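Local coordinates for protein alpha-glucosidase (Pseudoalteromonas sp. K8, PDB 5HQA) that hydrolyses alpha-glucosides as a calcium-containing family 97 glycoside hydrolase, here holding the inhibitor acarbose, with chloride linked to its activation, at residues A[10-15]-A[21-26]; A[194-199]-A[409-414]; A[476-481]-A[486-491]; A[512-517]-A[629-634]. All blocks are in the same frame, centred on the assembly; numbering follows the deposited sequence.

Contact 1. Residues A[10-15]-A[21-26]; sequences IKIIIS and PSYSIS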
loop_
_atom_site.group_PDB
_atom_site.type_symbol
_atom_site.label_atom_id
_atom_site.label_comp_id
_atom_site.label_asym_id
_atom_site.label_seq_id
_atom_site.Cartn_x
_atom_site.Cartn_y
_atom_site.Cartn_z
ATOM N N ILE A 10 -14.411 -22.008 3.849
ATOM C CA ILE A 10 -14.504 -21.022 4.925
ATOM C C ILE A 10 -15.946 -20.976 5.405
ATOM O O ILE A 10 -16.876 -20.804 4.602
ATOM C CB ILE A 10 -14.035 -19.632 4.465
ATOM C CG1 ILE A 10 -12.547 -19.673 4.097
ATOM C CG2 ILE A 10 -14.288 -18.596 5.569
ATOM C CD1 ILE A 10 -12.025 -18.380 3.495
ATOM N N LYS A 11 -16.139 -21.143 6.706
ATOM C CA LYS A 11 -17.475 -21.170 7.286
ATOM C C LYS A 11 -17.504 -20.199 8.456
ATOM O O LYS A 11 -16.673 -20.299 9.363
ATOM C CB LYS A 11 -17.850 -22.584 7.738
ATOM C CG LYS A 11 -17.837 -23.632 6.611
ATOM C CD LYS A 11 -18.361 -24.989 7.102
ATOM C CE LYS A 11 -18.259 -26.064 6.019
ATOM N NZ LYS A 11 -16.835 -26.365 5.658
ATOM N N ILE A 12 -18.454 -19.266 8.440
ATOM C CA ILE A 12 -18.603 -18.276 9.503
ATOM C C ILE A 12 -19.903 -18.558 10.236
ATOM O O ILE A 12 -20.966 -18.636 9.609
ATOM C CB ILE A 12 -18.599 -16.837 8.957
ATOM C CG1 ILE A 12 -17.347 -16.567 8.118
ATOM C CG2 ILE A 12 -18.709 -15.835 10.109
ATOM C CD1 ILE A 12 -17.585 -16.646 6.618
ATOM N N ILE A 13 -19.823 -18.701 11.558
ATOM C CA ILE A 13 -20.994 -18.895 12.406
ATOM C C ILE A 13 -21.180 -17.630 13.224
ATOM O O ILE A 13 -20.268 -17.216 13.951
ATOM C CB ILE A 13 -20.860 -20.114 13.327
ATOM C CG1 ILE A 13 -20.738 -21.398 12.511
ATOM C CG2 ILE A 13 -22.076 -20.207 14.241
ATOM C CD1 ILE A 13 -20.442 -22.600 13.374
ATOM N N ILE A 14 -22.355 -17.016 13.103
ATOM C CA ILE A 14 -22.708 -15.808 13.835
ATOM C C ILE A 14 -23.705 -16.202 14.916
ATOM O O ILE A 14 -24.691 -16.896 14.638
ATOM C CB ILE A 14 -23.283 -14.732 12.900
ATOM C CG1 ILE A 14 -22.306 -14.436 11.754
ATOM C CG2 ILE A 14 -23.558 -13.471 13.684
ATOM C CD1 ILE A 14 -22.595 -15.204 10.470
ATOM N N SER A 15 -23.447 -15.771 16.145
ATOM C CA SER A 15 -24.127 -16.317 17.304
ATOM C C SER A 15 -24.605 -15.191 18.216
ATOM O O SER A 15 -24.101 -14.066 18.168
ATOM C CB SER A 15 -23.188 -17.269 18.060
ATOM O OG SER A 15 -23.809 -17.768 19.227
ATOM N N PRO A 21 -23.407 -10.519 20.886
ATOM C CA PRO A 21 -23.264 -11.112 19.556
ATOM C C PRO A 21 -21.805 -11.472 19.297
ATOM O O PRO A 21 -20.889 -10.820 19.798
ATOM C CB PRO A 21 -23.728 -9.985 18.632
ATOM C CG PRO A 21 -24.750 -9.260 19.448
ATOM C CD PRO A 21 -24.367 -9.400 20.896
ATOM N N SER A 22 -21.583 -12.523 18.516
ATOM C CA SER A 22 -20.217 -12.959 18.270
ATOM C C SER A 22 -20.177 -13.746 16.969
ATOM O O SER A 22 -21.212 -14.160 16.438
ATOM C CB SER A 22 -19.684 -13.804 19.443
ATOM O OG SER A 22 -20.442 -14.999 19.582
ATOM N N TYR A 23 -18.964 -13.943 16.454
ATOM C CA TYR A 23 -18.771 -14.772 15.275
ATOM C C TYR A 23 -17.544 -15.649 15.492
ATOM O O TYR A 23 -16.681 -15.354 16.323
ATOM C CB TYR A 23 -18.620 -13.924 13.992
ATOM C CG TYR A 23 -17.275 -13.251 13.904
ATOM C CD1 TYR A 23 -17.015 -12.082 14.612
ATOM C CD2 TYR A 23 -16.251 -13.806 13.147
ATOM C CE1 TYR A 23 -15.766 -11.476 14.559
ATOM C CE2 TYR A 23 -15.005 -13.212 13.089
ATOM C CZ TYR A 23 -14.770 -12.050 13.793
ATOM O OH TYR A 23 -13.527 -11.471 13.731
ATOM N N SER A 24 -17.491 -16.750 14.747
ATOM C CA SER A 24 -16.316 -17.611 14.692
ATOM C C SER A 24 -16.158 -18.106 13.261
ATOM O O SER A 24 -17.096 -18.053 12.463
ATOM C CB SER A 24 -16.424 -18.795 15.671
ATOM O OG SER A 24 -17.490 -19.650 15.297
ATOM N N ILE A 25 -14.957 -18.569 12.924
ATOM C CA ILE A 25 -14.656 -18.963 11.551
ATOM C C ILE A 25 -13.868 -20.261 11.567
ATOM O O ILE A 25 -12.897 -20.395 12.321
ATOM C CB ILE A 25 -13.853 -17.880 10.803
ATOM C CG1 ILE A 25 -14.589 -16.531 10.835
ATOM C CG2 ILE A 25 -13.559 -18.330 9.360
ATOM C CD1 ILE A 25 -13.822 -15.421 10.163
ATOM N N SER A 26 -14.269 -21.209 10.730
ATOM C CA SER A 26 -13.480 -22.405 10.483
ATOM C C SER A 26 -12.960 -22.409 9.050
ATOM O O SER A 26 -13.560 -21.823 8.143
ATOM C CB SER A 26 -14.295 -23.674 10.734
ATOM O OG SER A 26 -15.330 -23.795 9.777
HETATM O O HOH W 1 -14.753 -24.770 7.266
HETATM O O HOH W 2 -17.410 -22.355 11.575
HETATM O O HOH W 3 -20.086 -18.316 16.500
#

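Contact 2. Residues A[194-199]-A[409-414]; sequences AMVLNQ and WHDGQF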
loop_
_atom_site.group_PDB
_atom_site.type_symbol
_atom_site.label_atom_id
_atom_site.label_comp_id
_atom_site.label_asym_id
_atom_site.label_seq_id
_atom_site.Cartn_x
_atom_site.Cartn_y
_atom_site.Cartn_z
ATOM N N ALA A 194 -9.173 4.667 11.734
ATOM C CA ALA A 194 -8.494 3.425 11.382
ATOM C C ALA A 194 -8.491 2.460 12.559
ATOM O O ALA A 194 -8.445 2.860 13.724
ATOM C CB ALA A 194 -7.049 3.683 10.944
ATOM N N MET A 195 -8.524 1.171 12.236
ATOM C CA MET A 195 -8.452 0.107 13.226
ATOM C C MET A 195 -6.999 -0.317 13.424
ATOM O O MET A 195 -6.302 -0.661 12.466
ATOM C CB MET A 195 -9.300 -1.082 12.780
ATOM C CG MET A 195 -9.272 -2.263 13.729
ATOM S SD MET A 195 -10.321 -3.606 13.097
ATOM C CE MET A 195 -9.384 -4.174 11.662
ATOM N N VAL A 196 -6.555 -0.277 14.666
ATOM C CA VAL A 196 -5.341 -0.922 15.140
ATOM C C VAL A 196 -5.783 -2.166 15.904
ATOM O O VAL A 196 -6.911 -2.219 16.399
ATOM C CB VAL A 196 -4.587 0.101 16.021
ATOM C CG1 VAL A 196 -3.769 -0.547 17.094
ATOM C CG2 VAL A 196 -3.794 1.078 15.137
ATOM N N LEU A 197 -4.933 -3.193 15.983
ATOM C CA LEU A 197 -5.304 -4.416 16.691
ATOM C C LEU A 197 -4.588 -4.475 18.033
ATOM O O LEU A 197 -3.359 -4.386 18.091
ATOM C CB LEU A 197 -4.984 -5.666 15.870
ATOM C CG LEU A 197 -5.776 -5.760 14.564
ATOM C CD1 LEU A 197 -5.376 -7.005 13.775
ATOM C CD2 LEU A 197 -7.280 -5.727 14.853
ATOM N N ASN A 198 -5.356 -4.664 19.102
ATOM C CA ASN A 198 -4.853 -4.607 20.471
ATOM C C ASN A 198 -5.093 -5.976 21.091
ATOM O O ASN A 198 -6.244 -6.362 21.310
ATOM C CB ASN A 198 -5.581 -3.499 21.235
ATOM C CG ASN A 198 -5.086 -3.317 22.659
ATOM O OD1 ASN A 198 -4.476 -4.203 23.253
ATOM N ND2 ASN A 198 -5.379 -2.152 23.223
ATOM N N GLN A 199 -4.024 -6.723 21.361
ATOM C CA GLN A 199 -4.193 -8.059 21.915
ATOM C C GLN A 199 -4.584 -7.949 23.387
ATOM O O GLN A 199 -3.840 -7.380 24.196
ATOM C CB GLN A 199 -2.923 -8.893 21.749
ATOM C CG GLN A 199 -3.187 -10.364 22.058
ATOM C CD GLN A 199 -2.029 -11.294 21.737
ATOM O OE1 GLN A 199 -2.086 -12.479 22.060
ATOM N NE2 GLN A 199 -0.980 -10.773 21.091
ATOM N N TRP A 409 -3.695 12.161 14.997
ATOM C CA TRP A 409 -3.044 11.013 14.387
ATOM C C TRP A 409 -3.242 11.015 12.877
ATOM O O TRP A 409 -4.280 11.452 12.368
ATOM C CB TRP A 409 -3.616 9.719 14.956
ATOM C CG TRP A 409 -3.255 9.481 16.386
ATOM C CD1 TRP A 409 -3.971 9.850 17.485
ATOM C CD2 TRP A 409 -2.083 8.810 16.872
ATOM N NE1 TRP A 409 -3.313 9.458 18.633
ATOM C CE2 TRP A 409 -2.150 8.819 18.284
ATOM C CE3 TRP A 409 -0.985 8.192 16.250
ATOM C CZ2 TRP A 409 -1.159 8.238 19.088
ATOM C CZ3 TRP A 409 0.011 7.628 17.052
ATOM C CH2 TRP A 409 -0.085 7.660 18.455
ATOM N N HIS A 410 -2.241 10.485 12.160
ATOM C CA HIS A 410 -2.379 10.302 10.717
ATOM C C HIS A 410 -3.533 9.380 10.363
ATOM O O HIS A 410 -4.038 9.452 9.243
ATOM C CB HIS A 410 -1.107 9.709 10.103
ATOM C CG HIS A 410 0.058 10.650 10.073
ATOM N ND1 HIS A 410 0.744 11.025 11.209
ATOM C CD2 HIS A 410 0.676 11.270 9.036
ATOM C CE1 HIS A 410 1.725 11.848 10.875
ATOM N NE2 HIS A 410 1.706 12.011 9.561
ATOM N N ASP A 411 -3.946 8.497 11.276
ATOM C CA ASP A 411 -4.940 7.484 10.933
ATOM C C ASP A 411 -6.230 7.618 11.747
ATOM O O ASP A 411 -7.026 6.673 11.811
ATOM C CB ASP A 411 -4.337 6.074 11.052
ATOM C CG ASP A 411 -3.731 5.769 12.423
ATOM O OD1 ASP A 411 -3.068 6.647 13.025
ATOM O OD2 ASP A 411 -3.884 4.608 12.883
ATOM N N GLY A 412 -6.483 8.789 12.341
ATOM C CA GLY A 412 -7.784 9.042 12.927
ATOM C C GLY A 412 -8.820 9.459 11.883
ATOM O O GLY A 412 -8.514 9.685 10.711
ATOM N N GLN A 413 -10.079 9.554 12.332
ATOM C CA GLN A 413 -11.158 9.989 11.443
ATOM C C GLN A 413 -10.853 11.344 10.803
ATOM O O GLN A 413 -11.118 11.549 9.612
ATOM C CB GLN A 413 -12.477 10.051 12.215
ATOM C CG GLN A 413 -13.656 10.592 11.411
ATOM C CD GLN A 413 -14.911 10.704 12.254
ATOM O OE1 GLN A 413 -14.840 10.894 13.469
ATOM N NE2 GLN A 413 -16.069 10.577 11.616
ATOM N N PHE A 414 -10.298 12.282 11.577
ATOM C CA PHE A 414 -9.992 13.597 11.021
ATOM C C PHE A 414 -9.087 13.484 9.797
ATOM O O PHE A 414 -9.373 14.062 8.742
ATOM C CB PHE A 414 -9.333 14.496 12.073
ATOM C CG PHE A 414 -8.772 15.759 11.485
ATOM C CD1 PHE A 414 -9.617 16.820 11.160
ATOM C CD2 PHE A 414 -7.414 15.867 11.192
ATOM C CE1 PHE A 414 -9.108 17.977 10.579
ATOM C CE2 PHE A 414 -6.901 17.025 10.606
ATOM C CZ PHE A 414 -7.751 18.075 10.302
#

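Contact 3. Residues A[476-481]-A[486-491]; sequences SMLAFT and GPMDFT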
loop_
_atom_site.group_PDB
_atom_site.type_symbol
_atom_site.label_atom_id
_atom_site.label_comp_id
_atom_site.label_asym_id
_atom_site.label_seq_id
_atom_site.Cartn_x
_atom_site.Cartn_y
_atom_site.Cartn_z
ATOM N N SER A 476 10.669 -9.323 1.281
ATOM C CA SER A 476 9.857 -10.520 1.456
ATOM C C SER A 476 8.928 -10.412 2.657
ATOM O O SER A 476 8.017 -11.236 2.787
ATOM C CB SER A 476 10.758 -11.752 1.573
ATOM O OG SER A 476 11.518 -11.702 2.770
ATOM N N MET A 477 9.140 -9.431 3.540
ATOM C CA MET A 477 8.131 -9.094 4.542
ATOM C C MET A 477 7.023 -8.242 3.932
ATOM O O MET A 477 5.836 -8.559 4.071
ATOM C CB MET A 477 8.773 -8.349 5.714
ATOM C CG MET A 477 9.715 -9.188 6.545
ATOM S SD MET A 477 8.819 -10.461 7.469
ATOM C CE MET A 477 10.177 -11.138 8.446
ATOM N N LEU A 478 7.402 -7.152 3.254
ATOM C CA LEU A 478 6.417 -6.263 2.641
ATOM C C LEU A 478 5.426 -7.028 1.784
ATOM O O LEU A 478 4.220 -6.750 1.812
ATOM C CB LEU A 478 7.115 -5.203 1.775
ATOM C CG LEU A 478 7.926 -4.115 2.489
ATOM C CD1 LEU A 478 8.608 -3.214 1.445
ATOM C CD2 LEU A 478 7.045 -3.290 3.425
ATOM N N ALA A 479 5.920 -7.999 1.012
ATOM C CA ALA A 479 5.082 -8.672 0.023
ATOM C C ALA A 479 3.883 -9.372 0.650
ATOM O O ALA A 479 2.869 -9.567 -0.026
ATOM C CB ALA A 479 5.909 -9.682 -0.772
ATOM N N PHE A 480 3.973 -9.769 1.920
ATOM C CA PHE A 480 2.892 -10.502 2.571
ATOM C C PHE A 480 2.257 -9.706 3.703
ATOM O O PHE A 480 1.455 -10.252 4.477
ATOM C CB PHE A 480 3.397 -11.852 3.091
ATOM C CG PHE A 480 3.971 -12.740 2.019
ATOM C CD1 PHE A 480 3.144 -13.572 1.274
ATOM C CD2 PHE A 480 5.340 -12.744 1.757
ATOM C CE1 PHE A 480 3.663 -14.384 0.283
ATOM C CE2 PHE A 480 5.877 -13.558 0.767
ATOM C CZ PHE A 480 5.039 -14.384 0.030
ATOM N N THR A 481 2.599 -8.431 3.822
ATOM C CA THR A 481 2.007 -7.589 4.842
ATOM C C THR A 481 1.520 -6.304 4.183
ATOM O O THR A 481 0.391 -6.246 3.686
ATOM C CB THR A 481 3.027 -7.318 5.959
ATOM O OG1 THR A 481 4.218 -6.743 5.399
ATOM C CG2 THR A 481 3.401 -8.618 6.687
ATOM N N GLY A 486 -2.377 -2.876 -0.920
ATOM C CA GLY A 486 -2.447 -2.229 -2.216
ATOM C C GLY A 486 -1.089 -1.709 -2.665
ATOM O O GLY A 486 -0.060 -1.993 -2.037
ATOM N N PRO A 487 -1.061 -0.925 -3.751
ATOM C CA PRO A 487 0.229 -0.521 -4.344
ATOM C C PRO A 487 1.083 0.322 -3.404
ATOM O O PRO A 487 0.581 1.034 -2.532
ATOM C CB PRO A 487 -0.181 0.280 -5.589
ATOM C CG PRO A 487 -1.639 0.636 -5.382
ATOM C CD PRO A 487 -2.212 -0.497 -4.569
ATOM N N MET A 488 2.400 0.239 -3.594
ATOM C CA MET A 488 3.328 1.019 -2.788
ATOM C C MET A 488 4.337 1.714 -3.680
ATOM O O MET A 488 4.906 1.090 -4.580
ATOM C CB MET A 488 4.071 0.153 -1.774
ATOM C CG MET A 488 5.110 0.954 -0.985
ATOM S SD MET A 488 6.079 -0.074 0.121
ATOM C CE MET A 488 7.154 1.157 0.885
ATOM N N ASP A 489 4.558 3.003 -3.412
ATOM C CA ASP A 489 5.630 3.791 -4.024
ATOM C C ASP A 489 6.917 3.531 -3.238
ATOM O O ASP A 489 7.290 4.277 -2.330
ATOM C CB ASP A 489 5.254 5.274 -4.019
ATOM C CG ASP A 489 6.266 6.160 -4.758
ATOM O OD1 ASP A 489 6.738 5.764 -5.855
ATOM O OD2 ASP A 489 6.566 7.277 -4.247
ATOM N N PHE A 490 7.605 2.436 -3.593
ATOM C CA PHE A 490 8.824 2.023 -2.892
ATOM C C PHE A 490 10.062 2.789 -3.360
ATOM O O PHE A 490 11.051 2.871 -2.615
ATOM C CB PHE A 490 9.041 0.513 -3.085
ATOM C CG PHE A 490 10.227 -0.035 -2.329
ATOM C CD1 PHE A 490 10.082 -0.483 -1.022
ATOM C CD2 PHE A 490 11.487 -0.092 -2.924
ATOM C CE1 PHE A 490 11.175 -0.974 -0.312
ATOM C CE2 PHE A 490 12.593 -0.578 -2.221
ATOM C CZ PHE A 490 12.433 -1.017 -0.911
ATOM N N THR A 491 10.007 3.376 -4.558
ATOM C CA THR A 491 11.097 3.974 -5.337
ATOM C C THR A 491 12.241 2.970 -5.504
ATOM O O THR A 491 13.325 3.144 -4.933
ATOM C CB THR A 491 11.586 5.307 -4.734
ATOM O OG1 THR A 491 12.378 5.094 -3.561
ATOM C CG2 THR A 491 10.404 6.216 -4.381
#

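Contact 4. Residues A[512-517]-A[629-634]; sequences TLAKQL and YDLTIE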
loop_
_atom_site.group_PDB
_atom_site.type_symbol
_atom_site.label_atom_id
_atom_site.label_comp_id
_atom_site.label_asym_id
_atom_site.label_seq_id
_atom_site.Cartn_x
_atom_site.Cartn_y
_atom_site.Cartn_z
ATOM N N THR A 512 21.539 -7.118 -3.738
ATOM C CA THR A 512 22.311 -7.150 -4.969
ATOM C C THR A 512 21.659 -6.241 -6.008
ATOM O O THR A 512 20.548 -5.740 -5.831
ATOM C CB THR A 512 22.414 -8.572 -5.532
ATOM O OG1 THR A 512 21.113 -9.008 -5.948
ATOM C CG2 THR A 512 22.977 -9.539 -4.494
ATOM N N LEU A 513 22.376 -6.050 -7.118
ATOM C CA LEU A 513 21.858 -5.248 -8.221
ATOM C C LEU A 513 20.639 -5.903 -8.855
ATOM O O LEU A 513 19.645 -5.231 -9.146
ATOM C CB LEU A 513 22.963 -5.044 -9.261
ATOM C CG LEU A 513 22.635 -4.249 -10.520
ATOM C CD1 LEU A 513 22.206 -2.839 -10.168
ATOM C CD2 LEU A 513 23.874 -4.226 -11.415
ATOM N N ALA A 514 20.698 -7.216 -9.086
ATOM C CA ALA A 514 19.560 -7.892 -9.696
ATOM C C ALA A 514 18.315 -7.796 -8.819
ATOM O O ALA A 514 17.197 -7.726 -9.336
ATOM C CB ALA A 514 19.913 -9.353 -9.986
ATOM N N LYS A 515 18.479 -7.767 -7.495
ATOM C CA LYS A 515 17.309 -7.611 -6.632
ATOM C C LYS A 515 16.644 -6.257 -6.862
ATOM O O LYS A 515 15.410 -6.146 -6.824
ATOM C CB LYS A 515 17.706 -7.793 -5.165
ATOM C CG LYS A 515 16.558 -7.545 -4.175
ATOM C CD LYS A 515 16.831 -8.248 -2.853
ATOM C CE LYS A 515 15.840 -7.847 -1.771
ATOM N NZ LYS A 515 16.255 -8.448 -0.468
ATOM N N GLN A 516 17.442 -5.214 -7.127
ATOM C CA GLN A 516 16.862 -3.910 -7.435
ATOM C C GLN A 516 16.008 -3.967 -8.695
ATOM O O GLN A 516 14.973 -3.297 -8.778
ATOM C CB GLN A 516 17.959 -2.858 -7.587
ATOM C CG GLN A 516 18.663 -2.503 -6.283
ATOM C CD GLN A 516 17.714 -1.904 -5.267
ATOM O OE1 GLN A 516 16.979 -0.957 -5.568
ATOM N NE2 GLN A 516 17.695 -2.478 -4.064
ATOM N N LEU A 517 16.423 -4.764 -9.690
ATOM C CA LEU A 517 15.614 -4.917 -10.897
ATOM C C LEU A 517 14.336 -5.700 -10.610
ATOM O O LEU A 517 13.255 -5.353 -11.108
ATOM C CB LEU A 517 16.425 -5.618 -11.983
ATOM C CG LEU A 517 17.704 -4.915 -12.422
ATOM C CD1 LEU A 517 18.429 -5.756 -13.456
ATOM C CD2 LEU A 517 17.375 -3.540 -12.978
ATOM N N TYR A 629 27.290 -6.371 -7.246
ATOM C CA TYR A 629 27.072 -5.973 -8.628
ATOM C C TYR A 629 27.234 -7.107 -9.634
ATOM O O TYR A 629 26.880 -6.914 -10.801
ATOM C CB TYR A 629 28.020 -4.839 -9.019
ATOM C CG TYR A 629 27.871 -3.583 -8.184
ATOM C CD1 TYR A 629 26.702 -2.828 -8.225
ATOM C CD2 TYR A 629 28.909 -3.140 -7.372
ATOM C CE1 TYR A 629 26.570 -1.667 -7.467
ATOM C CE2 TYR A 629 28.785 -1.984 -6.609
ATOM C CZ TYR A 629 27.611 -1.252 -6.666
ATOM O OH TYR A 629 27.489 -0.096 -5.921
ATOM N N ASP A 630 27.768 -8.262 -9.241
ATOM C CA ASP A 630 27.919 -9.351 -10.204
ATOM C C ASP A 630 26.563 -9.701 -10.791
ATOM O O ASP A 630 25.619 -10.006 -10.055
ATOM C CB ASP A 630 28.543 -10.578 -9.548
ATOM C CG ASP A 630 30.053 -10.459 -9.395
ATOM O OD1 ASP A 630 30.602 -9.343 -9.552
ATOM O OD2 ASP A 630 30.690 -11.494 -9.113
ATOM N N LEU A 631 26.468 -9.647 -12.115
ATOM C CA LEU A 631 25.196 -9.746 -12.807
ATOM C C LEU A 631 25.382 -10.561 -14.078
ATOM O O LEU A 631 26.401 -10.432 -14.761
ATOM C CB LEU A 631 24.661 -8.353 -13.150
ATOM C CG LEU A 631 23.296 -8.288 -13.831
ATOM C CD1 LEU A 631 22.200 -8.534 -12.811
ATOM C CD2 LEU A 631 23.124 -6.934 -14.501
ATOM N N THR A 632 24.401 -11.402 -14.390
ATOM C CA THR A 632 24.376 -12.141 -15.645
ATOM C C THR A 632 23.094 -11.788 -16.380
ATOM O O THR A 632 22.020 -11.773 -15.775
ATOM C CB THR A 632 24.456 -13.652 -15.404
ATOM O OG1 THR A 632 25.714 -13.960 -14.802
ATOM C CG2 THR A 632 24.324 -14.427 -16.724
ATOM N N ILE A 633 23.205 -11.470 -17.666
ATOM C CA ILE A 633 22.041 -11.203 -18.503
ATOM C C ILE A 633 22.071 -12.196 -19.650
ATOM O O ILE A 633 23.064 -12.274 -20.387
ATOM C CB ILE A 633 22.006 -9.763 -19.032
ATOM C CG1 ILE A 633 22.159 -8.755 -17.888
ATOM C CG2 ILE A 633 20.700 -9.521 -19.772
ATOM C CD1 ILE A 633 22.487 -7.344 -18.375
ATOM N N GLU A 634 20.986 -12.945 -19.805
ATOM C CA GLU A 634 20.933 -14.095 -20.692
ATOM C C GLU A 634 19.658 -14.030 -21.519
ATOM O O GLU A 634 18.610 -13.611 -21.018
ATOM C CB GLU A 634 20.970 -15.384 -19.855
ATOM C CG GLU A 634 20.964 -16.677 -20.630
ATOM C CD GLU A 634 20.986 -17.892 -19.711
ATOM O OE1 GLU A 634 21.075 -19.028 -20.229
ATOM O OE2 GLU A 634 20.912 -17.712 -18.473
HETATM O O HOH W 4 23.136 -8.969 -8.887
#

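Contact 1. Residues A[10-15]-A[21-26]
Strands 10-15 and 22-26 form an antiparallel beta hairpin at the N-terminal end of the chain, with Lys11, Ile13 and Ser15 hydrogen-bonded to Ser26, Ser24 and Ser22. Each of these three pairs closes with two backbone bonds, for example Ser15 N to Ser22 O at 2.8 Å and Ile13 N to Ser24 O at 2.9 Å. Between them sit the non-hydrogen-bonded pairs Ile12-Ile25 and Ile14-Tyr23, whose side chains leave by the other face of the sheet. Ile10 and Ile25 lie side by side, CG2 to CG2 at 3.9 Å, while Ile25 CG1 also lies in the plane of the Tyr23 ring, at its edge. The ring's hydroxyl bonds to Glu131 O. Ile14 presses on Phe101 of strand 95-104. The face with the serines is wetter: one water bridges Lys11 O and Ser26 OG, another Ile13 O and Ser24 OG. With chi1 67°, Ser26 OG lies between its own N and carbonyl carbon and comes to 3.5 Å from Lys11 CB. One greasy face turned onto a second antiparallel sheet, and a mixed, largely polar outer face carrying Lys11, the serines and the exposed Ile13, are typical of a beta-sandwich, here the N-terminal domain assigned to the galactose-mutarotase clan.

Contact 2. Residues A[194-199]-A[409-414]
Ala194 meets Asp411 just where strand 195-199 is about to start, and its backbone N donates to Asp411 O at 2.9 Å. The acceptor takes this hydrogen nearly along the C=O axis, with a C=O...N angle of 172°, and the N-H points to it at 155°. The methyl of Ala194 is turned toward the same residue: its CB lies 3.1 Å from Asp411 O and 3.6 Å from Asp411 CB, so the carbonyl and the side chain of the aspartate both border it. Two residues on, Val196 crosses the Asp411 side chain at about a right angle, its CG2 coming to 4.2 Å from OD2. Asp411 carries chi1 55°, which sets its carboxylate between its own N and carbonyl carbon and brings OD2 near both Ala194 CB and Val196 CG2. OD2 of the buried Asp411 is hydrogen-bonded to Thr210 OG1. On the 409-414 side, a type I turn from Trp409 to Gly412 presents the Asp411 carbonyl, and Gly412 is the N-cap of helix 413-428. The contact is thus an interdomain junction, between the N-terminal domain's strand 195-199, paired with strands 204-209 and 167-168, and the start of a helix of the catalytic domain.

Contact 3. Residues A[476-481]-A[486-491]
Leu478 and Met488 are the residues whose CA atoms come nearest, still 9.6 Å apart, so the segments meet through side chains alone. Leu478 lies on helix 474-478 and also opens a type I turn that runs to Thr481; segment 486-491 is irregular, with Asp489 at the centre of an inverse gamma turn. One methyl does the touching: Leu478 CD1 lies 3.8 Å from Phe490 CE1 and 4.2 Å from Met488 SD. The leucine and phenylalanine side chains cross at about a right angle, and the methyl reaches the ring obliquely. Met488 is extended through chi1 and chi2 (176° and -176°), which carries its sulfur from the distant backbone to the leucine. The chain here belongs to the TIM-barrel-like catalytic domain with its parallel central sheet, and the contact is buried close to the metal site: the Met488 side chain is about 4 Å from that of the calcium ligand Glu455 and about 8 Å from the calcium ion. Asp489 between the two hydrophobic residues turns to other partners, hydrogen-bonding to Tyr266, His436 and Asn434. Within the first segment the chain into the turn is held at Met477 O, which accepts from Phe480 N at 3.1 Å and from Thr481 OG1 at 2.8 Å; Thr481 N to Leu478 O closes the turn itself. The two donors to Met477 O arrive from opposite faces of the carbonyl plane, the hydroxyl standing 52° out of it. Thr491 OG1 closes back on Phe490 O at 2.8 Å, and Gln460 bonds to the backbone of Phe490.

Contact 4. Residues A[512-517]-A[629-634]
Ala514 and Leu631 make the tight part of this contact: Ala514 CB, on the first turn of helix 513-522, stands 3.7 Å from Leu631 CD1. The other leucine branch, Leu631 CD2, reaches Leu513 CD2 at 4.2 Å, and the two leucine side chains cross at about a right angle. Leu631 holds CG anti to its backbone N, chi1 -177°, and the fork of its two methyls then spans consecutive helix residues. This joins helix 513-522 of the catalytic domain to strand 631-638, an outer strand of the antiparallel C-terminal sheet, so the contact is an interdomain seam. Thr512 is the N-cap of the helix, its OG1 accepting from Lys515 N at 3.3 Å, and that hydroxyl also bonds to Asp618 OD2 of strand 611-618. Toward Tyr629 the fit is slacker. Its CB points away from the helix, and Leu513 CB comes only to 4.5 Å from ring atom CD1, in an oblique approach; the phenol oxygen is held by Ser498 and Leu497 N instead. Backbone polar groups also meet at a water that accepts from Ala514 N at 3.0 Å and lies 2.9 Å from Asp630 O, one of several acceptors competing for its protons. Tyr629, Asp630 and Leu631 are all partly exposed, in contrast to the buried Leu513 and Ala514, while Ala543 of helix 541-549 also touches Leu631.

How the contacts relate
Contact 3 lies deepest, its centre about 6 Å from the centre of the chain, and contact 2 is likewise fully buried, whereas contacts 1 and 4, with centres about 29 and 26 Å from the chain's centre, are partly buried. Contacts 1 and 2 reach the same nine-stranded antiparallel sheet, but the first is bonded along its backbones and the second by a single backbone hydrogen bond. Contacts 3 and 4 have no direct hydrogen bond between their segments and rely on hydrophobic side chains, with a water between the segments in contact 4. Contacts 2 and 4 both join domains, one at each side of the chain's centre, the catalytic domain being common to them.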